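Local coordinates for protein polyporopepsin (Irpex lacteus, PDB 1WKR) that cleaves peptide bonds as a pepsin-like aspartic endopeptidase of broad specificity that clots milk, at residues 223-226 / 227-231; 243-246 / 247-251; 271-274 / 275-278; 308-311 / 312-316; 329-332 / 333-337. One frame throughout, in Å; residues are numbered along the deposited sequence.

Interaction 1: residues 223-226 / 227-231; sequences DAFA and KYKKA
Lys227 meets Asp223 one turn back in the helix 222-232. Its N donates to Asp223 O at 3.3 Å, and its extended side chain runs back past that same carbonyl oxygen. Lys227 NZ stays 5.5 Å from Asp223 OD2, too far for a direct salt bridge. Two waters span the gap. One bonds well to Asp223 OD2, at 2.7 Å, but its link to Lys227 NZ is weak, and both links of the other are weak. Asp223 OD2 also bonds to Ser300. Tyr228 N donates to Ala224 O at 2.9 Å. Tyr228 OH bonds to Gln272. Lys229 N bonds to Phe225 O. The first torsion (chi1 -82°) sets Lys229 CG over one face of the Phe225 ring, near the rim. Lys229 CD is 3.7 Å from Phe225 CE2, and the chain bends beyond it at chi3. Lys230 N bonds to Ala226 O at 3.0 Å, completing four successive i to i+4 bonds. The helix lies against strands: Phe225 and Tyr228 pack on strands 243-245 and 289-295, and Ala224 and Lys227 touch strand 201-205.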
loop_
_atom_site.group_PDB
_atom_site.type_symbol
_atom_site.label_atom_id
_atom_site.label_comp_id
_atom_site.label_asym_id
_atom_site.label_seq_id
_atom_site.Cartn_x
_atom_site.Cartn_y
_atom_site.Cartn_z
ATOM N N ASP A 223 -12.302 17.316 -5.855
ATOM C CA ASP A 223 -12.247 18.727 -5.601
ATOM C C ASP A 223 -10.908 19.203 -5.103
ATOM O O ASP A 223 -10.421 20.305 -5.433
ATOM C CB ASP A 223 -13.390 19.138 -4.607
ATOM C CG ASP A 223 -13.504 18.257 -3.384
ATOM O OD1 ASP A 223 -13.473 17.017 -3.443
ATOM O OD2 ASP A 223 -13.640 18.781 -2.240
ATOM N N ALA A 224 -10.185 18.353 -4.322
ATOM C CA ALA A 224 -8.825 18.642 -3.894
ATOM C C ALA A 224 -7.845 18.526 -5.043
ATOM O O ALA A 224 -6.933 19.362 -5.165
ATOM C CB ALA A 224 -8.464 17.625 -2.806
ATOM N N PHE A 225 -8.044 17.549 -5.935
ATOM C CA PHE A 225 -7.202 17.431 -7.127
ATOM C C PHE A 225 -7.318 18.631 -7.994
ATOM O O PHE A 225 -6.316 19.144 -8.524
ATOM C CB PHE A 225 -7.641 16.166 -7.916
ATOM C CG PHE A 225 -6.739 15.840 -9.057
ATOM C CD1 PHE A 225 -5.463 15.337 -8.860
ATOM C CD2 PHE A 225 -7.213 16.043 -10.364
ATOM C CE1 PHE A 225 -4.668 15.012 -9.918
ATOM C CE2 PHE A 225 -6.365 15.716 -11.415
ATOM C CZ PHE A 225 -5.110 15.165 -11.214
ATOM N N ALA A 226 -8.529 19.228 -8.175
ATOM C CA ALA A 226 -8.638 20.481 -8.934
ATOM C C ALA A 226 -7.876 21.559 -8.297
ATOM O O ALA A 226 -7.222 22.372 -8.979
ATOM C CB ALA A 226 -10.148 20.826 -9.030
ATOM N N LYS A 227 -7.895 21.684 -6.967
ATOM C CA LYS A 227 -7.114 22.743 -6.253
ATOM C C LYS A 227 -5.624 22.527 -6.484
ATOM O O LYS A 227 -4.857 23.510 -6.650
ATOM C CB LYS A 227 -7.394 22.731 -4.762
ATOM C CG LYS A 227 -8.832 23.241 -4.477
ATOM C CD LYS A 227 -9.086 23.193 -2.925
ATOM C CE LYS A 227 -10.588 23.459 -2.731
ATOM N NZ LYS A 227 -10.885 23.409 -1.262
ATOM N N TYR A 228 -5.172 21.264 -6.450
ATOM C CA TYR A 228 -3.741 20.964 -6.657
ATOM C C TYR A 228 -3.303 21.294 -8.091
ATOM O O TYR A 228 -2.203 21.852 -8.295
ATOM C CB TYR A 228 -3.552 19.502 -6.348
ATOM C CG TYR A 228 -2.130 19.008 -6.542
ATOM C CD1 TYR A 228 -1.140 19.357 -5.610
ATOM C CD2 TYR A 228 -1.754 18.259 -7.649
ATOM C CE1 TYR A 228 0.185 18.898 -5.752
ATOM C CE2 TYR A 228 -0.434 17.811 -7.787
ATOM C CZ TYR A 228 0.484 18.102 -6.860
ATOM O OH TYR A 228 1.777 17.648 -7.053
ATOM N N LYS A 229 -4.123 20.934 -9.069
ATOM C CA LYS A 229 -3.786 21.283 -10.459
ATOM C C LYS A 229 -3.725 22.763 -10.591
ATOM O O LYS A 229 -2.761 23.311 -11.241
ATOM C CB LYS A 229 -4.911 20.782 -11.391
ATOM C CG LYS A 229 -4.894 19.548 -11.747
ATOM C CD LYS A 229 -5.924 19.128 -12.819
ATOM C CE LYS A 229 -5.539 19.554 -14.236
ATOM N NZ LYS A 229 -6.490 19.127 -15.354
ATOM N N LYS A 230 -4.618 23.561 -10.003
ATOM C CA LYS A 230 -4.561 25.014 -10.101
ATOM C C LYS A 230 -3.323 25.501 -9.448
ATOM O O LYS A 230 -2.636 26.417 -10.003
ATOM C CB LYS A 230 -5.848 25.587 -9.409
ATOM C CG LYS A 230 -5.899 27.091 -9.418
ATOM C CD LYS A 230 -7.155 27.577 -8.550
ATOM C CE LYS A 230 -7.012 29.129 -8.405
ATOM N NZ LYS A 230 -8.251 29.753 -7.682
ATOM N N ALA A 231 -2.960 25.036 -8.253
ATOM C CA ALA A 231 -1.860 25.599 -7.445
ATOM C C ALA A 231 -0.530 25.286 -8.127
ATOM O O ALA A 231 0.405 26.174 -8.034
ATOM C CB ALA A 231 -1.876 24.943 -6.080
HETATM O O HOH W 1 -10.739 20.163 -1.300
HETATM O O HOH W 2 -13.661 21.424 -1.559
#

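Interaction 2: residues 243-246 / 247-251; sequences LRLT and TAQYA
Thr246 and Gln249 form a capping box at the start of helix 247-251, with Thr246 as the N-cap. Two reciprocal hydrogen bonds define it. Gln249 N donates to Thr246 OG1 at 3.0 Å. In return Thr246 N donates to Gln249 OE1, also at 3.0 Å, along a nearly straight N-H line. The donor is tilted 31° out of the plane of the glutamine carbonyl. Thr246 OG1 stands between its own backbone N and carbonyl carbon (chi1 64°), which turns it to the helix. A backbone bond from Tyr250 N to Thr246 O at 2.9 Å begins the helical pattern.

Water adds a third kind of link. One molecule donates to both Gln249 OE1, at 2.7 Å, and Arg244 O, at 2.8 Å. It ties the amide back to the strand 243-245. Gln249 NE2 has a weak bond to Gly233 O.

The apolar contacts come from Leu245. Its CB and CD2 lie against Gln249 CB, each at 3.9 Å. Leu245 CD1 rests near Tyr250 CA on the next helical residue, and Tyr250 reaches on to Asn270 through its OH. Strand and helix meet almost at a right angle (92°), so the chain turns sharply at Thr246.

Gln249 OE1 accepts from both the Thr246 amide and the water, which probably fixes the rotation of its carboxamide. The cap gives the Gln249 amide, in the first turn, a side-chain acceptor.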
loop_
_atom_site.group_PDB
_atom_site.type_symbol
_atom_site.label_atom_id
_atom_site.label_comp_id
_atom_site.label_asym_id
_atom_site.label_seq_id
_atom_site.Cartn_x
_atom_site.Cartn_y
_atom_site.Cartn_z
ATOM N N LEU A 243 -0.427 13.970 -14.316
ATOM C CA LEU A 243 -0.248 15.414 -14.535
ATOM C C LEU A 243 1.168 15.677 -14.962
ATOM O O LEU A 243 2.085 14.947 -14.585
ATOM C CB LEU A 243 -0.502 16.122 -13.240
ATOM C CG LEU A 243 -1.948 16.199 -12.765
ATOM C CD1 LEU A 243 -2.037 16.804 -11.354
ATOM C CD2 LEU A 243 -2.844 16.956 -13.735
ATOM N N ARG A 244 1.384 16.718 -15.748
ATOM C CA ARG A 244 2.706 17.126 -16.193
ATOM C C ARG A 244 2.946 18.595 -15.828
ATOM O O ARG A 244 2.062 19.422 -15.890
ATOM C CB ARG A 244 2.896 16.940 -17.694
ATOM C CG ARG A 244 4.283 17.203 -18.243
ATOM C CD ARG A 244 4.462 17.051 -19.840
ATOM N NE ARG A 244 5.821 17.693 -20.268
ATOM C CZ ARG A 244 6.799 17.057 -20.826
ATOM N NH1 ARG A 244 6.767 15.759 -21.254
ATOM N NH2 ARG A 244 7.970 17.679 -20.925
ATOM N N LEU A 245 4.216 18.876 -15.474
ATOM C CA LEU A 245 4.686 20.245 -15.236
ATOM C C LEU A 245 5.786 20.560 -16.295
ATOM O O LEU A 245 6.535 19.742 -16.675
ATOM C CB LEU A 245 5.378 20.348 -13.838
ATOM C CG LEU A 245 4.465 20.101 -12.648
ATOM C CD1 LEU A 245 5.294 20.312 -11.368
ATOM C CD2 LEU A 245 3.276 21.061 -12.684
ATOM N N THR A 246 5.817 21.872 -16.616
ATOM C CA THR A 246 6.992 22.379 -17.349
ATOM C C THR A 246 8.200 22.468 -16.427
ATOM O O THR A 246 8.126 22.350 -15.206
ATOM C CB THR A 246 6.707 23.801 -17.864
ATOM O OG1 THR A 246 6.518 24.686 -16.755
ATOM C CG2 THR A 246 5.465 23.844 -18.786
ATOM N N THR A 247 9.353 22.734 -17.050
ATOM C CA THR A 247 10.580 22.949 -16.291
ATOM C C THR A 247 10.398 24.074 -15.271
ATOM O O THR A 247 10.755 23.901 -14.075
ATOM C CB THR A 247 11.696 23.346 -17.336
ATOM O OG1 THR A 247 11.972 22.158 -18.050
ATOM C CG2 THR A 247 12.989 23.781 -16.632
ATOM N N ALA A 248 9.849 25.184 -15.653
ATOM C CA ALA A 248 9.664 26.262 -14.739
ATOM C C ALA A 248 8.720 25.925 -13.624
ATOM O O ALA A 248 8.863 26.280 -12.459
ATOM C CB ALA A 248 9.148 27.528 -15.490
ATOM N N GLN A 249 7.593 25.217 -13.967
ATOM C CA GLN A 249 6.629 24.888 -12.933
ATOM C C GLN A 249 7.239 23.859 -11.920
ATOM O O GLN A 249 6.918 23.990 -10.752
ATOM C CB GLN A 249 5.378 24.227 -13.594
ATOM C CG GLN A 249 4.539 25.325 -14.324
ATOM C CD GLN A 249 3.483 24.638 -15.218
ATOM O OE1 GLN A 249 3.564 23.488 -15.578
ATOM N NE2 GLN A 249 2.426 25.438 -15.500
ATOM N N TYR A 250 8.090 22.969 -12.368
ATOM C CA TYR A 250 8.766 22.079 -11.401
ATOM C C TYR A 250 9.702 22.873 -10.506
ATOM O O TYR A 250 9.721 22.682 -9.302
ATOM C CB TYR A 250 9.493 20.942 -12.087
ATOM C CG TYR A 250 10.225 20.086 -11.058
ATOM C CD1 TYR A 250 9.519 19.331 -10.101
ATOM C CD2 TYR A 250 11.620 20.095 -10.950
ATOM C CE1 TYR A 250 10.147 18.620 -9.100
ATOM C CE2 TYR A 250 12.278 19.359 -9.966
ATOM C CZ TYR A 250 11.508 18.635 -9.038
ATOM O OH TYR A 250 12.154 17.942 -8.059
ATOM N N ALA A 251 10.438 23.835 -11.112
ATOM C CA ALA A 251 11.330 24.655 -10.284
ATOM C C ALA A 251 10.584 25.394 -9.187
ATOM O O ALA A 251 11.072 25.603 -8.100
ATOM C CB ALA A 251 12.086 25.623 -11.148
HETATM O O HOH W 3 2.360 21.841 -17.347
#

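Interaction 3: residues 271-274 / 275-278; sequences AQIW and PRNL
Ile273 lies against Arg276 in the long loop between strands 263-267 and 289-295 of this pepsin-like fold. A 3-10 segment at 276-277 follows the bend. Ile273 acts through one methyl. Its CG1 lies between its backbone N and carbonyl carbon (chi1 81°), and CD1 is set over one face of the Arg276 guanidinium. Ile273 CD1 is 3.4 Å from Arg276 NE and 3.7 Å from Arg276 CZ, toward the rim of the flat group. The charge of Arg276 has its partner elsewhere: NE forms a salt bridge with the C-terminal carboxylate of Asn340. Ile273 also packs on Tyr250 and strand 289-295.

Trp274 comes next and meets two residues of 275-278. Pro275 CD sits over the five-membered ring of Trp274 in a CH-pi contact. It is 3.6 Å from the ring centroid and 16° off the normal. The N-H edge of the indole points to Leu278, and Trp274 NE1 donates to Leu278 O at 3.0 Å. A phenylalanine at Trp274 would probably leave Leu278 O without its indole donor, so that the end of the turn would lose a link to this aromatic residue. The turn has its own backbone bond, from Leu278 N to Pro275 O at 2.9 Å. In the indole bond Leu278 O lies near the ring plane, while Trp274 NE1 stands above the carbonyl plane, 70° out of it.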
loop_
_atom_site.group_PDB
_atom_site.type_symbol
_atom_site.label_atom_id
_atom_site.label_comp_id
_atom_site.label_asym_id
_atom_site.label_seq_id
_atom_site.Cartn_x
_atom_site.Cartn_y
_atom_site.Cartn_z
ATOM N N ALA A 271 9.497 14.503 -4.169
ATOM C CA ALA A 271 8.647 13.355 -3.798
ATOM C C ALA A 271 7.347 13.351 -4.566
ATOM O O ALA A 271 6.663 12.301 -4.615
ATOM C CB ALA A 271 8.330 13.430 -2.306
ATOM N N GLN A 272 6.923 14.480 -5.138
ATOM C CA GLN A 272 5.657 14.574 -5.886
ATOM C C GLN A 272 5.774 14.157 -7.316
ATOM O O GLN A 272 4.764 14.165 -8.018
ATOM C CB GLN A 272 5.126 16.012 -5.816
ATOM C CG GLN A 272 4.544 16.366 -4.431
ATOM C CD GLN A 272 4.249 17.842 -4.332
ATOM O OE1 GLN A 272 3.403 18.375 -5.060
ATOM N NE2 GLN A 272 4.960 18.531 -3.489
ATOM N N ILE A 273 6.975 13.777 -7.776
ATOM C CA ILE A 273 7.173 13.442 -9.207
ATOM C C ILE A 273 7.567 11.993 -9.358
ATOM O O ILE A 273 8.168 11.371 -8.474
ATOM C CB ILE A 273 8.168 14.412 -9.926
ATOM C CG1 ILE A 273 9.633 14.035 -9.661
ATOM C CG2 ILE A 273 7.811 15.844 -9.562
ATOM C CD1 ILE A 273 10.613 14.899 -10.432
ATOM N N TRP A 274 7.220 11.411 -10.542
ATOM C CA TRP A 274 7.638 10.078 -10.917
ATOM C C TRP A 274 9.154 10.063 -11.160
ATOM O O TRP A 274 9.669 11.100 -11.680
ATOM C CB TRP A 274 6.867 9.652 -12.175
ATOM C CG TRP A 274 7.142 8.282 -12.666
ATOM C CD1 TRP A 274 8.079 7.885 -13.531
ATOM C CD2 TRP A 274 6.464 7.074 -12.231
ATOM N NE1 TRP A 274 8.079 6.500 -13.691
ATOM C CE2 TRP A 274 7.102 6.013 -12.892
ATOM C CE3 TRP A 274 5.450 6.792 -11.325
ATOM C CZ2 TRP A 274 6.729 4.617 -12.691
ATOM C CZ3 TRP A 274 5.007 5.477 -11.164
ATOM C CH2 TRP A 274 5.684 4.410 -11.783
ATOM N N PRO A 275 9.876 9.029 -10.824
ATOM C CA PRO A 275 11.338 9.008 -11.093
ATOM C C PRO A 275 11.625 9.201 -12.573
ATOM O O PRO A 275 11.271 8.364 -13.419
ATOM C CB PRO A 275 11.756 7.616 -10.593
ATOM C CG PRO A 275 10.513 6.782 -10.497
ATOM C CD PRO A 275 9.444 7.800 -10.131
ATOM N N ARG A 276 12.272 10.337 -12.898
ATOM C CA ARG A 276 12.371 10.731 -14.296
ATOM C C ARG A 276 13.238 9.800 -15.150
ATOM O O ARG A 276 12.918 9.637 -16.355
ATOM C CB ARG A 276 12.897 12.146 -14.400
ATOM C CG ARG A 276 11.843 13.161 -13.973
ATOM C CD ARG A 276 12.358 14.579 -13.887
ATOM N NE ARG A 276 13.191 14.753 -12.675
ATOM C CZ ARG A 276 13.604 15.955 -12.241
ATOM N NH1 ARG A 276 13.401 17.055 -12.965
ATOM N NH2 ARG A 276 14.200 16.054 -11.062
ATOM N N ASN A 277 14.170 9.108 -14.558
ATOM C CA ASN A 277 14.961 8.144 -15.361
ATOM C C ASN A 277 14.155 6.996 -15.708
ATOM O O ASN A 277 14.582 6.180 -16.594
ATOM C CB ASN A 277 16.267 7.764 -14.662
ATOM C CG ASN A 277 16.120 6.837 -13.554
ATOM O OD1 ASN A 277 15.374 7.060 -12.541
ATOM N ND2 ASN A 277 16.715 5.630 -13.604
ATOM N N LEU A 278 12.955 6.775 -15.145
ATOM C CA LEU A 278 11.993 5.709 -15.391
ATOM C C LEU A 278 10.746 6.189 -16.020
ATOM O O LEU A 278 9.702 5.548 -15.972
ATOM C CB LEU A 278 11.756 4.953 -14.069
ATOM C CG LEU A 278 12.983 4.343 -13.427
ATOM C CD1 LEU A 278 12.624 3.810 -11.985
ATOM C CD2 LEU A 278 13.504 3.180 -14.320
#

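Interaction 4: residues 308-311 / 312-316; sequences NGLT and FLERF
Phe312 packs against Asn308 at the N-terminal end of the short helix 310-313, in the catalytic core of the pepsin fold. Gly309, the N-cap residue, is about 5 Å from the side chain of the active-site Asp212. The Phe312 side chain leaves with CG anti to the backbone N (chi1 177°). Phe312 CB sits 3.3 Å from Gly309 O. CG and CD1 then pass under Asn308 CB, with Phe312 CD1 3.8 Å from it. Asn308 CB lies over this face, offset to the rim, in a CH-pi contact. At the far end of the ring, Phe312 CE1 and CZ each come 4.0 Å from Asn308 ND2. The asparagine amide is stacked on the ring, the two planes 25° apart. Asn308 ND2 has its hydrogen bond with Gln193. The opposite ring face carries Phe316 CD2, and Leu313 CD2 lies in plane at the edge.

The backbone closes the turn. Leu313 N bonds to Gly309 O at 3.0 Å, and Phe312 N gives the same oxygen a weak bond. Glu314 N bonds to Leu310 O. Glu314 runs its chain back over Leu310, while its OE2 bonds to Asn9. The closest side-chain meeting of Leu310 with Glu314 is CD2 to CD, at 3.5 Å.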
loop_
_atom_site.group_PDB
_atom_site.type_symbol
_atom_site.label_atom_id
_atom_site.label_comp_id
_atom_site.label_asym_id
_atom_site.label_seq_id
_atom_site.Cartn_x
_atom_site.Cartn_y
_atom_site.Cartn_z
ATOM N N ASN A 308 -3.163 7.603 0.736
ATOM C CA ASN A 308 -1.706 7.826 0.815
ATOM C C ASN A 308 -1.068 6.524 0.334
ATOM O O ASN A 308 -1.027 5.521 1.068
ATOM C CB ASN A 308 -1.268 8.180 2.230
ATOM C CG ASN A 308 -1.843 9.470 2.754
ATOM O OD1 ASN A 308 -2.428 10.282 2.033
ATOM N ND2 ASN A 308 -1.671 9.697 4.064
ATOM N N GLY A 309 -0.594 6.525 -0.915
ATOM C CA GLY A 309 -0.117 5.315 -1.582
ATOM C C GLY A 309 1.340 5.098 -1.509
ATOM O O GLY A 309 2.066 5.724 -0.727
ATOM N N LEU A 310 1.796 4.132 -2.317
ATOM C CA LEU A 310 3.227 3.758 -2.373
ATOM C C LEU A 310 4.128 4.946 -2.568
ATOM O O LEU A 310 5.168 5.021 -1.939
ATOM C CB LEU A 310 3.367 2.758 -3.569
ATOM C CG LEU A 310 4.772 2.271 -3.888
ATOM C CD1 LEU A 310 4.644 0.929 -4.625
ATOM C CD2 LEU A 310 5.539 3.252 -4.767
ATOM N N THR A 311 3.736 5.919 -3.395
ATOM C CA THR A 311 4.577 7.054 -3.705
ATOM C C THR A 311 4.717 7.966 -2.503
ATOM O O THR A 311 5.751 8.649 -2.359
ATOM C CB THR A 311 4.060 7.815 -4.928
ATOM O OG1 THR A 311 2.611 8.050 -4.770
ATOM C CG2 THR A 311 4.339 7.081 -6.234
ATOM N N PHE A 312 3.730 8.006 -1.603
ATOM C CA PHE A 312 3.856 8.709 -0.342
ATOM C C PHE A 312 4.741 7.906 0.612
ATOM O O PHE A 312 5.653 8.473 1.276
ATOM C CB PHE A 312 2.427 8.882 0.244
ATOM C CG PHE A 312 2.375 9.536 1.620
ATOM C CD1 PHE A 312 2.423 8.768 2.776
ATOM C CD2 PHE A 312 2.222 10.903 1.762
ATOM C CE1 PHE A 312 2.338 9.343 4.024
ATOM C CE2 PHE A 312 2.132 11.480 3.046
ATOM C CZ PHE A 312 2.222 10.673 4.157
ATOM N N LEU A 313 4.522 6.596 0.695
ATOM C CA LEU A 313 5.237 5.744 1.637
ATOM C C LEU A 313 6.669 5.516 1.278
ATOM O O LEU A 313 7.478 5.105 2.107
ATOM C CB LEU A 313 4.486 4.425 1.770
ATOM C CG LEU A 313 3.073 4.575 2.341
ATOM C CD1 LEU A 313 2.284 3.289 2.200
ATOM C CD2 LEU A 313 3.117 5.017 3.796
ATOM N N GLU A 314 7.090 5.808 0.017
ATOM C CA GLU A 314 8.502 5.844 -0.305
ATOM C C GLU A 314 9.267 6.898 0.493
ATOM O O GLU A 314 10.493 6.854 0.569
ATOM C CB GLU A 314 8.725 6.050 -1.802
ATOM C CG GLU A 314 8.438 4.830 -2.660
ATOM C CD GLU A 314 8.497 5.106 -4.133
ATOM O OE1 GLU A 314 7.942 6.160 -4.542
ATOM O OE2 GLU A 314 9.047 4.324 -4.899
ATOM N N ARG A 315 8.534 7.857 1.064
ATOM C CA ARG A 315 9.123 8.961 1.823
ATOM C C ARG A 315 8.857 8.893 3.313
ATOM O O ARG A 315 9.428 9.713 4.047
ATOM C CB ARG A 315 8.635 10.276 1.255
ATOM C CG ARG A 315 8.952 10.505 -0.219
ATOM C CD ARG A 315 10.428 10.609 -0.499
ATOM N NE ARG A 315 10.775 10.757 -1.931
ATOM C CZ ARG A 315 11.578 11.678 -2.389
ATOM N NH1 ARG A 315 12.041 12.714 -1.677
ATOM N NH2 ARG A 315 11.908 11.629 -3.709
ATOM N N PHE A 316 8.010 7.983 3.801
ATOM C CA PHE A 316 7.644 7.898 5.216
ATOM C C PHE A 316 7.577 6.484 5.639
ATOM O O PHE A 316 6.963 5.627 4.956
ATOM C CB PHE A 316 6.311 8.613 5.458
ATOM C CG PHE A 316 6.380 10.090 5.100
ATOM C CD1 PHE A 316 7.016 10.978 5.960
ATOM C CD2 PHE A 316 5.856 10.565 3.914
ATOM C CE1 PHE A 316 7.156 12.284 5.635
ATOM C CE2 PHE A 316 5.997 11.922 3.606
ATOM C CZ PHE A 316 6.650 12.744 4.450
#

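Interaction 5: residues 329-332 / 333-337; sequences LATT and SFTTA. With SO4 (sulfate ion), chain I.
Thr332 and Thr335 join the end of strand 326-331 to a type I beta turn running from one to the other. A second type I turn, Phe334 to Ala337, follows directly.

Two hydrogen bonds use side-chain hydroxyl oxygens as acceptors. Thr332 N donates to Thr335 OG1 at 2.9 Å, nearly straight (168°). Phe334 N donates to Thr332 OG1, also at 2.9 Å, which makes an ST turn. Thr332 OG1 sits between its own N and carbonyl carbon (chi1 80°), which brings it to the amide of Phe334. A valine at Thr332 would probably leave the Phe334 amide without this acceptor and the first turn less firmly held. The backbone bond of that turn runs from Thr335 N to Thr332 O at 3.1 Å.

Van der Waals contact is slight. Thr331 CB touches Thr335 OG1 at 3.6 Å, and Thr332 OG1 lies near the edge of the Phe334 ring.

Water and sulfate make the outer layer. One water donates to Thr332 O and to the sulfate, and accepts from Thr336 N. Thr336 OG1 donates to sulfate O3 at 3.0 Å. The ion probably comes from the crystallisation liquor.

Thr335 OG1 also bonds to Arg315 O. Its hydroxyl therefore joins three pieces of chain: the strand end, the turn and the segment 312-316.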
loop_
_atom_site.group_PDB
_atom_site.type_symbol
_atom_site.label_atom_id
_atom_site.label_comp_id
_atom_site.label_asym_id
_atom_site.label_seq_id
_atom_site.Cartn_x
_atom_site.Cartn_y
_atom_site.Cartn_z
ATOM N N LEU A 329 3.486 7.043 11.647
ATOM C CA LEU A 329 4.298 7.551 10.539
ATOM C C LEU A 329 5.524 8.230 11.079
ATOM O O LEU A 329 5.493 8.872 12.161
ATOM C CB LEU A 329 3.493 8.543 9.681
ATOM C CG LEU A 329 3.771 8.701 8.319
ATOM C CD1 LEU A 329 3.335 7.465 7.443
ATOM C CD2 LEU A 329 3.158 9.936 7.653
ATOM N N ALA A 330 6.612 8.132 10.314
ATOM C CA ALA A 330 7.888 8.810 10.645
ATOM C C ALA A 330 8.568 9.183 9.366
ATOM O O ALA A 330 8.393 8.554 8.280
ATOM C CB ALA A 330 8.805 7.917 11.479
ATOM N N THR A 331 9.383 10.251 9.407
ATOM C CA THR A 331 10.347 10.557 8.372
ATOM C C THR A 331 11.378 9.450 8.248
ATOM O O THR A 331 11.499 8.591 9.109
ATOM C CB THR A 331 11.033 11.904 8.637
ATOM O OG1 THR A 331 11.626 11.876 9.968
ATOM C CG2 THR A 331 10.051 13.112 8.612
ATOM N N THR A 332 12.128 9.512 7.159
ATOM C CA THR A 332 13.246 8.577 6.908
ATOM C C THR A 332 14.415 9.396 6.349
ATOM O O THR A 332 14.277 10.578 5.984
ATOM C CB THR A 332 12.852 7.467 5.930
ATOM O OG1 THR A 332 12.932 8.018 4.590
ATOM C CG2 THR A 332 11.428 6.966 6.146
ATOM N N SER A 333 15.529 8.708 6.200
ATOM C CA SER A 333 16.688 9.352 5.557
ATOM C C SER A 333 16.398 9.684 4.110
ATOM O O SER A 333 17.200 10.458 3.526
ATOM C CB SER A 333 17.883 8.437 5.649
ATOM O OG SER A 333 17.702 7.266 4.814
ATOM N N PHE A 334 15.347 9.191 3.490
ATOM C CA PHE A 334 15.009 9.486 2.081
ATOM C C PHE A 334 13.860 10.488 1.994
ATOM O O PHE A 334 13.510 10.832 0.845
ATOM C CB PHE A 334 14.637 8.175 1.356
ATOM C CG PHE A 334 15.768 7.226 1.280
ATOM C CD1 PHE A 334 16.685 7.357 0.256
ATOM C CD2 PHE A 334 15.925 6.171 2.172
ATOM C CE1 PHE A 334 17.826 6.426 0.170
ATOM C CE2 PHE A 334 17.002 5.291 2.087
ATOM C CZ PHE A 334 17.935 5.452 1.141
ATOM N N THR A 335 13.268 10.984 3.075
ATOM C CA THR A 335 12.172 11.913 2.911
ATOM C C THR A 335 12.576 13.087 2.027
ATOM O O THR A 335 11.805 13.524 1.157
ATOM C CB THR A 335 11.725 12.421 4.280
ATOM O OG1 THR A 335 11.305 11.286 5.075
ATOM C CG2 THR A 335 10.547 13.396 4.178
ATOM N N THR A 336 13.766 13.603 2.210
ATOM C CA THR A 336 14.251 14.760 1.442
ATOM C C THR A 336 15.118 14.338 0.241
ATOM O O THR A 336 15.808 15.248 -0.309
ATOM C CB THR A 336 15.025 15.759 2.357
ATOM O OG1 THR A 336 16.118 15.078 2.875
ATOM C CG2 THR A 336 14.137 16.269 3.495
ATOM N N ALA A 337 15.053 13.133 -0.238
ATOM C CA ALA A 337 15.814 12.751 -1.411
ATOM C C ALA A 337 15.423 13.557 -2.618
ATOM O O ALA A 337 14.316 14.089 -2.762
ATOM C CB ALA A 337 15.611 11.274 -1.710
HETATM S S SO4 I . 18.076 15.634 5.799
HETATM O O1 SO4 I . 17.969 15.786 7.441
HETATM O O2 SO4 I . 17.543 14.096 5.417
HETATM O O3 SO4 I . 17.165 16.749 5.104
HETATM O O4 SO4 I . 19.480 15.592 5.236
HETATM O O HOH W 4 15.074 13.051 4.941
#

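How the interactions relate
The five interactions follow one another along the chain, from the helix 222-232 to the C-terminal tail. Interactions 1 and 2 have centres 15 Å apart and meet where Leu243 packs on Phe225, Tyr228 and Lys229. The centres of interactions 2 and 3 are 12 Å apart, and the two touch through Tyr250 on Ile273. Interaction 3 is also joined to interaction 1 by a hydrogen bond. Strand 289-295 is a shared neighbour of these three. Interaction 4 is nearest the chain centre and beside the active site. It touches interaction 3 at Ala271 and interaction 5 through Arg315. Contacts thus run from the outlying helix to the catalytic core and on to the C-terminal tail.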